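Local coordinates for protein gamma-glutamyltranspeptidase (Ggt) (Helicobacter pylori 26695, PDB 5BPK) that probably cleaves gamma-glutamyl bonds and transfers the gamma-glutamyl group to water or an acceptor, as an N-terminal nucleophile (Ntn) hydrolase, at residues Ser75-Val89 with Ile97-Ile109. Numbering follows the deposited sequence.
With EDO (1,2-ethanediol), chain P; EDO (1,2-ethanediol), chain V.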
ATOM      1  N   SER B  75       3.456   0.590   3.525  1.00 11.56           N
ATOM      2  CA  SER B  75       4.455   0.045   4.439  1.00  9.70           C
ATOM      3  C   SER B  75       4.756  -1.426   4.158  1.00 11.08           C
ATOM      4  O   SER B  75       4.674  -2.266   5.068  1.00 11.71           O
ATOM      5  CB  SER B  75       3.957   0.174   5.874  1.00 12.10           C
ATOM      6  OG  SER B  75       3.634   1.512   6.187  1.00 10.25           O
ATOM      7  N   PRO B  76       5.105  -1.755   2.900  1.00 10.22           N
ATOM      8  CA  PRO B  76       5.514  -3.140   2.676  1.00  8.50           C
ATOM      9  C   PRO B  76       6.738  -3.408   3.524  1.00  8.15           C
ATOM     10  O   PRO B  76       7.664  -2.590   3.554  1.00 10.58           O
ATOM     11  CB  PRO B  76       5.818  -3.197   1.181  1.00 10.87           C
ATOM     12  CG  PRO B  76       6.163  -1.775   0.801  1.00 10.38           C
ATOM     13  CD  PRO B  76       5.304  -0.911   1.706  1.00  8.49           C
ATOM     14  N   THR B  77       6.710  -4.511   4.260  1.00  9.04           N
ATOM     15  CA  THR B  77       7.676  -4.766   5.323  1.00  9.40           C
ATOM     16  C   THR B  77       8.123  -6.217   5.343  1.00 10.57           C
ATOM     17  O   THR B  77       7.337  -7.142   5.097  1.00 11.68           O
ATOM     18  CB  THR B  77       7.071  -4.367   6.692  1.00 10.65           C
ATOM     19  OG1 THR B  77       6.706  -2.977   6.656  1.00 10.64           O
ATOM     20  CG2 THR B  77       8.046  -4.601   7.860  1.00 10.34           C
ATOM     21  N   ILE B  78       9.392  -6.395   5.683  1.00 10.50           N
ATOM     22  CA  ILE B  78       9.966  -7.700   5.959  1.00 11.10           C
ATOM     23  C   ILE B  78      10.622  -7.622   7.339  1.00 11.30           C
ATOM     24  O   ILE B  78      11.369  -6.681   7.625  1.00 10.57           O
ATOM     25  CB  ILE B  78      10.996  -8.114   4.887  1.00 10.55           C
ATOM     26  CG1 ILE B  78      10.307  -8.265   3.528  1.00 12.24           C
ATOM     27  CG2 ILE B  78      11.701  -9.400   5.293  1.00 12.49           C
ATOM     28  CD1 ILE B  78      11.264  -8.452   2.361  1.00 14.38           C
ATOM     29  N   VAL B  79      10.323  -8.595   8.192  1.00 11.98           N
ATOM     30  CA  VAL B  79      10.962  -8.702   9.495  1.00 10.72           C
ATOM     31  C   VAL B  79      11.928  -9.875   9.430  1.00 12.04           C
ATOM     32  O   VAL B  79      11.572 -10.948   8.933  1.00 11.82           O
ATOM     33  CB  VAL B  79       9.941  -8.907  10.633  1.00 10.80           C
ATOM     34  CG1 VAL B  79      10.633  -8.968  11.993  1.00 12.10           C
ATOM     35  CG2 VAL B  79       8.911  -7.778  10.628  1.00 10.84           C
ATOM     36  N   LEU B  80      13.145  -9.653   9.920  1.00 12.85           N
ATOM     37  CA  LEU B  80      14.189 -10.678   9.928  1.00 13.28           C
ATOM     38  C   LEU B  80      14.509 -11.105  11.341  1.00 14.72           C
ATOM     39  O   LEU B  80      14.445 -10.309  12.274  1.00 15.02           O
ATOM     40  CB  LEU B  80      15.475 -10.160   9.269  1.00 13.83           C
ATOM     41  CG  LEU B  80      15.314  -9.554   7.875  1.00 13.93           C
ATOM     42  CD1 LEU B  80      16.625  -8.890   7.424  1.00 18.52           C
ATOM     43  CD2 LEU B  80      14.855 -10.600   6.867  1.00 13.83           C
ATOM     44  N   LYS B  81      14.883 -12.375  11.471  1.00 16.56           N
ATOM     45  CA  LYS B  81      15.379 -12.935  12.718  1.00 18.07           C
ATOM     46  C   LYS B  81      16.721 -13.562  12.371  1.00 20.28           C
ATOM     47  O   LYS B  81      16.780 -14.466  11.547  1.00 19.32           O
ATOM     48  CB  LYS B  81      14.389 -13.968  13.253  1.00 17.76           C
ATOM     49  CG  LYS B  81      14.821 -14.666  14.549  1.00 24.63           C
ATOM     50  CD  LYS B  81      13.767 -15.676  14.982  1.00 33.01           C
ATOM     51  CE  LYS B  81      14.126 -16.360  16.293  1.00 36.70           C
ATOM     52  NZ  LYS B  81      13.061 -17.318  16.724  1.00 39.63           N
ATOM     53  N   ASN B  82      17.800 -13.037  12.947  1.00 23.15           N
ATOM     54  CA  ASN B  82      19.159 -13.499  12.621  1.00 26.75           C
ATOM     55  C   ASN B  82      19.451 -13.371  11.115  1.00 25.71           C
ATOM     56  O   ASN B  82      20.028 -14.271  10.496  1.00 28.15           O
ATOM     57  CB  ASN B  82      19.370 -14.940  13.110  1.00 28.70           C
ATOM     58  CG  ASN B  82      19.111 -15.105  14.610  1.00 33.05           C
ATOM     59  OD1 ASN B  82      18.423 -16.038  15.038  1.00 38.45           O
ATOM     60  ND2 ASN B  82      19.659 -14.199  15.406  1.00 34.90           N
ATOM     61  N   ASN B  83      19.038 -12.239  10.541  1.00 25.18           N
ATOM     62  CA  ASN B  83      19.181 -11.938   9.109  1.00 24.84           C
ATOM     63  C   ASN B  83      18.473 -12.920   8.165  1.00 22.09           C
ATOM     64  O   ASN B  83      18.785 -12.960   6.980  1.00 23.67           O
ATOM     65  CB  ASN B  83      20.665 -11.775   8.706  1.00 26.68           C
ATOM     66  CG  ASN B  83      21.184 -10.370   8.934  1.00 30.33           C
ATOM     67  OD1 ASN B  83      22.201 -10.175   9.600  1.00 37.40           O
ATOM     68  ND2 ASN B  83      20.490  -9.379   8.380  1.00 28.88           N
ATOM     69  N   LYS B  84      17.514 -13.687   8.691  1.00 19.24           N
ATOM     70  CA  LYS B  84      16.704 -14.608   7.881  1.00 18.57           C
ATOM     71  C   LYS B  84      15.248 -14.156   7.921  1.00 15.56           C
ATOM     72  O   LYS B  84      14.797 -13.597   8.905  1.00 14.71           O
ATOM     73  CB  LYS B  84      16.820 -16.045   8.381  1.00 20.39           C
ATOM     74  CG  LYS B  84      18.210 -16.660   8.181  1.00 24.04           C
ATOM     75  CD  LYS B  84      18.269 -18.099   8.680  1.00 27.72           C
ATOM     76  N   VAL B  85      14.522 -14.403   6.842  1.00 13.82           N
ATOM     77  CA  VAL B  85      13.124 -13.986   6.736  1.00 13.72           C
ATOM     78  C   VAL B  85      12.311 -14.620   7.856  1.00 13.14           C
ATOM     79  O   VAL B  85      12.362 -15.848   8.063  1.00 16.04           O
ATOM     80  CB  VAL B  85      12.530 -14.362   5.359  1.00 14.26           C
ATOM     81  CG1 VAL B  85      11.032 -14.042   5.286  1.00 14.82           C
ATOM     82  CG2 VAL B  85      13.289 -13.634   4.246  1.00 17.55           C
ATOM     83  N   PHE B  86      11.593 -13.769   8.584  1.00 12.58           N
ATOM     84  CA  PHE B  86      10.683 -14.182   9.652  1.00 11.45           C
ATOM     85  C   PHE B  86       9.233 -13.817   9.303  1.00 11.30           C
ATOM     86  O   PHE B  86       8.340 -14.661   9.401  1.00 11.82           O
ATOM     87  CB  PHE B  86      11.125 -13.555  10.986  1.00 13.80           C
ATOM     88  CG  PHE B  86      10.217 -13.865  12.150  1.00 14.58           C
ATOM     89  CD1 PHE B  86      10.049 -15.168  12.591  1.00 17.55           C
ATOM     90  CD2 PHE B  86       9.560 -12.844  12.834  1.00 13.61           C
ATOM     91  CE1 PHE B  86       9.227 -15.455  13.680  1.00 18.12           C
ATOM     92  CE2 PHE B  86       8.731 -13.118  13.914  1.00 15.16           C
ATOM     93  CZ  PHE B  86       8.564 -14.430  14.340  1.00 16.17           C
ATOM     94  N   LEU B  87       8.999 -12.559   8.921  1.00 12.20           N
ATOM     95  CA  LEU B  87       7.679 -12.111   8.464  1.00 11.75           C
ATOM     96  C   LEU B  87       7.755 -11.321   7.167  1.00 10.13           C
ATOM     97  O   LEU B  87       8.698 -10.563   6.950  1.00 10.76           O
ATOM     98  CB  LEU B  87       7.004 -11.226   9.519  1.00 11.22           C
ATOM     99  CG  LEU B  87       6.718 -11.842  10.893  1.00 11.19           C
ATOM    100  CD1 LEU B  87       6.325 -10.761  11.916  1.00 14.26           C
ATOM    101  CD2 LEU B  87       5.625 -12.919  10.788  1.00 16.54           C
ATOM    102  N   VAL B  88       6.751 -11.508   6.311  1.00  8.75           N
ATOM    103  CA  VAL B  88       6.524 -10.679   5.132  1.00  9.86           C
ATOM    104  C   VAL B  88       5.108 -10.137   5.283  1.00 10.41           C
ATOM    105  O   VAL B  88       4.145 -10.901   5.376  1.00 11.16           O
ATOM    106  CB  VAL B  88       6.682 -11.479   3.823  1.00 10.50           C
ATOM    107  CG1 VAL B  88       6.728 -10.528   2.605  1.00 12.10           C
ATOM    108  CG2 VAL B  88       7.930 -12.360   3.888  1.00 11.24           C
ATOM    109  N   VAL B  89       4.976  -8.819   5.359  1.00 12.43           N
ATOM    110  CA  VAL B  89       3.708  -8.225   5.744  1.00 11.73           C
ATOM    111  C   VAL B  89       3.481  -6.860   5.090  1.00 10.97           C
ATOM    112  O   VAL B  89       4.416  -6.145   4.760  1.00 11.75           O
ATOM    113  CB  VAL B  89       3.615  -8.142   7.284  1.00 12.53           C
ATOM    114  CG1 VAL B  89       4.689  -7.238   7.831  1.00 12.70           C
ATOM    115  CG2 VAL B  89       2.224  -7.731   7.747  1.00 14.95           C
ATOM    116  N   ILE B  97      -2.664   2.146   7.058  1.00 10.49           N
ATOM    117  CA  ILE B  97      -1.666   1.123   6.737  1.00 10.41           C
ATOM    118  C   ILE B  97      -0.654   0.971   7.863  1.00 10.07           C
ATOM    119  O   ILE B  97      -0.362  -0.151   8.299  1.00 10.74           O
ATOM    120  CB  ILE B  97      -0.919   1.428   5.435  1.00  9.85           C
ATOM    121  CG1 ILE B  97      -1.877   1.287   4.252  1.00 10.17           C
ATOM    122  CG2 ILE B  97       0.284   0.474   5.271  1.00 10.15           C
ATOM    123  CD1 ILE B  97      -1.281   1.706   2.943  1.00  8.77           C
ATOM    124  N   ILE B  98      -0.121   2.104   8.327  1.00 11.73           N
ATOM    125  CA  ILE B  98       0.996   2.094   9.260  1.00 10.24           C
ATOM    126  C   ILE B  98       0.583   1.374  10.529  1.00  8.94           C
ATOM    127  O   ILE B  98       1.313   0.508  11.044  1.00 10.58           O
ATOM    128  CB  ILE B  98       1.465   3.518   9.603  1.00 10.44           C
ATOM    129  CG1 ILE B  98       1.940   4.228   8.333  1.00 13.28           C
ATOM    130  CG2 ILE B  98       2.562   3.477  10.654  1.00 16.27           C
ATOM    131  CD1 ILE B  98       2.107   5.704   8.495  1.00 13.74           C
ATOM    132  N   THR B  99      -0.611   1.698  11.016  1.00  9.57           N
ATOM    133  CA  THR B  99      -1.063   1.122  12.276  1.00  9.32           C
ATOM    134  C   THR B  99      -1.492  -0.352  12.110  1.00  8.57           C
ATOM    135  O   THR B  99      -1.248  -1.180  12.995  1.00  9.83           O
ATOM    136  CB  THR B  99      -2.183   1.984  12.899  1.00 11.24           C
ATOM    137  OG1 THR B  99      -3.296   2.069  12.002  1.00 11.53           O
ATOM    138  CG2 THR B  99      -1.659   3.403  13.229  1.00 11.65           C
ATOM    139  N   THR B 100      -2.083  -0.693  10.962  1.00  9.04           N
ATOM    140  CA  THR B 100      -2.439  -2.082  10.680  1.00  9.96           C
ATOM    141  C   THR B 100      -1.192  -2.973  10.679  1.00  8.86           C
ATOM    142  O   THR B 100      -1.162  -4.011  11.347  1.00 10.57           O
ATOM    143  CB  THR B 100      -3.182  -2.204   9.332  1.00 11.05           C
ATOM    144  OG1 THR B 100      -4.534  -1.747   9.499  1.00 11.83           O
ATOM    145  CG2 THR B 100      -3.201  -3.637   8.824  1.00 10.93           C
ATOM    146  N   VAL B 101      -0.154  -2.540   9.962  1.00  8.79           N
ATOM    147  CA  VAL B 101       1.054  -3.360   9.842  1.00  8.98           C
ATOM    148  C   VAL B 101       1.762  -3.501  11.212  1.00  9.25           C
ATOM    149  O   VAL B 101       2.200  -4.587  11.583  1.00 10.81           O
ATOM    150  CB  VAL B 101       2.000  -2.814   8.737  1.00  9.13           C
ATOM    151  CG1 VAL B 101       3.341  -3.526   8.762  1.00 12.30           C
ATOM    152  CG2 VAL B 101       1.342  -2.961   7.346  1.00 10.69           C
ATOM    153  N   LEU B 102       1.849  -2.393  11.953  1.00  9.98           N
ATOM    154  CA  LEU B 102       2.396  -2.381  13.316  1.00 12.59           C
ATOM    155  C   LEU B 102       1.736  -3.440  14.200  1.00 10.26           C
ATOM    156  O   LEU B 102       2.403  -4.175  14.923  1.00 10.47           O
ATOM    157  CB  LEU B 102       2.184  -0.974  13.928  1.00 13.63           C
ATOM    158  CG  LEU B 102       2.465  -0.584  15.382  1.00 19.26           C
ATOM    159  CD1 LEU B 102       1.462  -1.130  16.355  1.00 21.91           C
ATOM    160  CD2 LEU B 102       3.870  -0.978  15.755  1.00 25.18           C
ATOM    161  N   GLN B 103       0.413  -3.507  14.134  1.00  9.53           N
ATOM    162  CA  GLN B 103      -0.345  -4.389  15.000  1.00 10.99           C
ATOM    163  C   GLN B 103      -0.089  -5.856  14.666  1.00  9.47           C
ATOM    164  O   GLN B 103       0.094  -6.674  15.571  1.00 10.89           O
ATOM    165  CB  GLN B 103      -1.839  -4.015  14.974  1.00 11.49           C
ATOM    166  CG  GLN B 103      -2.107  -2.745  15.774  1.00 12.81           C
ATOM    167  CD  GLN B 103      -3.496  -2.183  15.600  1.00 10.58           C
ATOM    168  OE1 GLN B 103      -4.410  -2.499  16.386  1.00 11.19           O
ATOM    169  NE2 GLN B 103      -3.683  -1.349  14.563  1.00 11.85           N
ATOM    170  N   VAL B 104      -0.033  -6.186  13.379  1.00 10.78           N
ATOM    171  CA  VAL B 104       0.233  -7.568  12.968  1.00 10.20           C
ATOM    172  C   VAL B 104       1.607  -8.005  13.472  1.00  9.87           C
ATOM    173  O   VAL B 104       1.761  -9.084  14.060  1.00 11.38           O
ATOM    174  CB  VAL B 104       0.116  -7.757  11.441  1.00 10.54           C
ATOM    175  CG1 VAL B 104       0.559  -9.166  11.020  1.00 11.37           C
ATOM    176  CG2 VAL B 104      -1.312  -7.483  10.981  1.00 12.66           C
ATOM    177  N   ILE B 105       2.603  -7.147  13.267  1.00 10.48           N
ATOM    178  CA  ILE B 105       3.953  -7.443  13.723  1.00 11.63           C
ATOM    179  C   ILE B 105       4.031  -7.623  15.248  1.00  9.91           C
ATOM    180  O   ILE B 105       4.638  -8.581  15.738  1.00 10.67           O
ATOM    181  CB  ILE B 105       4.960  -6.365  13.259  1.00 10.12           C
ATOM    182  CG1 ILE B 105       5.077  -6.386  11.734  1.00 10.91           C
ATOM    183  CG2 ILE B 105       6.325  -6.597  13.923  1.00 12.96           C
ATOM    184  CD1 ILE B 105       5.904  -5.260  11.160  1.00 13.53           C
ATOM    185  N   SER B 106       3.429  -6.698  15.986  1.00 10.74           N
ATOM    186  CA  SER B 106       3.389  -6.763  17.443  1.00 10.50           C
ATOM    187  C   SER B 106       2.656  -8.010  17.912  1.00 10.42           C
ATOM    188  O   SER B 106       3.075  -8.651  18.871  1.00 10.39           O
ATOM    189  CB  SER B 106       2.702  -5.511  18.004  1.00 11.06           C
ATOM    190  OG  SER B 106       2.480  -5.595  19.403  1.00 13.22           O
ATOM    191  N   ASN B 107       1.547  -8.346  17.252  1.00 10.68           N
ATOM    192  CA  ASN B 107       0.781  -9.526  17.652  1.00 10.61           C
ATOM    193  C   ASN B 107       1.632 -10.798  17.601  1.00  9.11           C
ATOM    194  O   ASN B 107       1.527 -11.663  18.469  1.00 11.56           O
ATOM    195  CB  ASN B 107      -0.469  -9.683  16.795  1.00  8.81           C
ATOM    196  CG  ASN B 107      -1.550  -8.662  17.130  1.00 10.32           C
ATOM    197  OD1 ASN B 107      -1.532  -8.041  18.202  1.00 12.28           O
ATOM    198  ND2 ASN B 107      -2.505  -8.483  16.206  1.00 11.36           N
ATOM    199  N   VAL B 108       2.457 -10.928  16.569  1.00 11.55           N
ATOM    200  CA  VAL B 108       3.407 -12.029  16.530  1.00 10.39           C
ATOM    201  C   VAL B 108       4.514 -11.902  17.594  1.00 11.31           C
ATOM    202  O   VAL B 108       4.738 -12.822  18.381  1.00 13.05           O
ATOM    203  CB  VAL B 108       4.054 -12.175  15.139  1.00  9.81           C
ATOM    204  CG1 VAL B 108       5.123 -13.298  15.155  1.00 10.75           C
ATOM    205  CG2 VAL B 108       2.986 -12.439  14.081  1.00 12.00           C
ATOM    206  N   ILE B 109       5.243 -10.785  17.579  1.00 11.83           N
ATOM    207  CA  ILE B 109       6.448 -10.646  18.417  1.00 12.52           C
ATOM    208  C   ILE B 109       6.131 -10.470  19.903  1.00 12.59           C
ATOM    209  O   ILE B 109       6.747 -11.111  20.763  1.00 15.04           O
ATOM    210  CB  ILE B 109       7.342  -9.486  17.935  1.00 12.92           C
ATOM    211  CG1 ILE B 109       7.942  -9.846  16.568  1.00 12.07           C
ATOM    212  CG2 ILE B 109       8.451  -9.200  18.933  1.00 13.62           C
ATOM    213  CD1 ILE B 109       8.713  -8.714  15.867  1.00 11.46           C
TER
HETATM  214  C1  EDO P 702      16.374 -15.235   4.326  1.00 32.17           C
HETATM  215  O1  EDO P 702      15.789 -16.402   4.946  1.00 28.56           O
HETATM  216  C2  EDO P 702      17.680 -15.567   3.615  1.00 32.67           C
HETATM  217  O2  EDO P 702      18.725 -14.627   3.937  1.00 35.14           O
HETATM  218  C1  EDO V 708       0.367  -3.133  20.605  1.00 23.51           C
HETATM  219  O1  EDO V 708       0.139  -4.268  19.754  1.00 17.29           O
HETATM  220  C2  EDO V 708      -0.903  -2.684  21.317  1.00 20.79           C
HETATM  221  O2  EDO V 708      -1.253  -3.659  22.295  1.00 19.12           O
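V89, on the second strand of the beta hairpin 77-89, meets three residues of helix 97-109, which lies on one face of the hairpin as in the alpha-beta-beta-alpha sandwich of Ntn hydrolases. Its CG1, set between the backbone N and the carbonyl carbon (chi1 63°), touches V101 CG1 and lies 4.0 Å from I105 CG1, while V89 CG2 slides past V104 CG1 at 3.9 Å. The helix runs nearly antiparallel to strand 84-89, at 159°, the axes of the two segments approaching to 10.0 Å. I105 reaches with CD1 to the methyls of the first strand, 4.0 Å from both T77 CG2 and V79 CG2. Towards the turn, the L87 and V108 side chains reach toward each other tip to tip, with L87 CD1 nearest V108 CB, and F86 receives V108 CG1 obliquely, 3.7 Å from its CZ, with I109 CG1 at the ring edge near its plane. Two consecutive residues, F86 and L87, can face the helix because they form a classic beta bulge opposite V79, whose O accepts from both of their backbone N atoms. Beyond them a type I' turn, K81 to K84, closes the hairpin. L87 and V108 also touch I115 of helix 115-120; the sheet itself runs on into the neighbouring Ggt chain, where a strand pairs antiparallel with residues 77-80 and Y274 meets the F86 ring. At the other end I97 touches the bound dihydro-oxazolyl amino acid and turns its CG2 to S75, whose OG is hydrogen-bonded to S73 O. With OG1 beside the backbone N and CG2 anti to it, T77 gives its hydroxyl to V101 and its methyl to I105. T77 OG1 also hydrogen-bonds S278 OG of the neighbouring chain and donates to S75 O at 2.7 Å, from above the carbonyl plane.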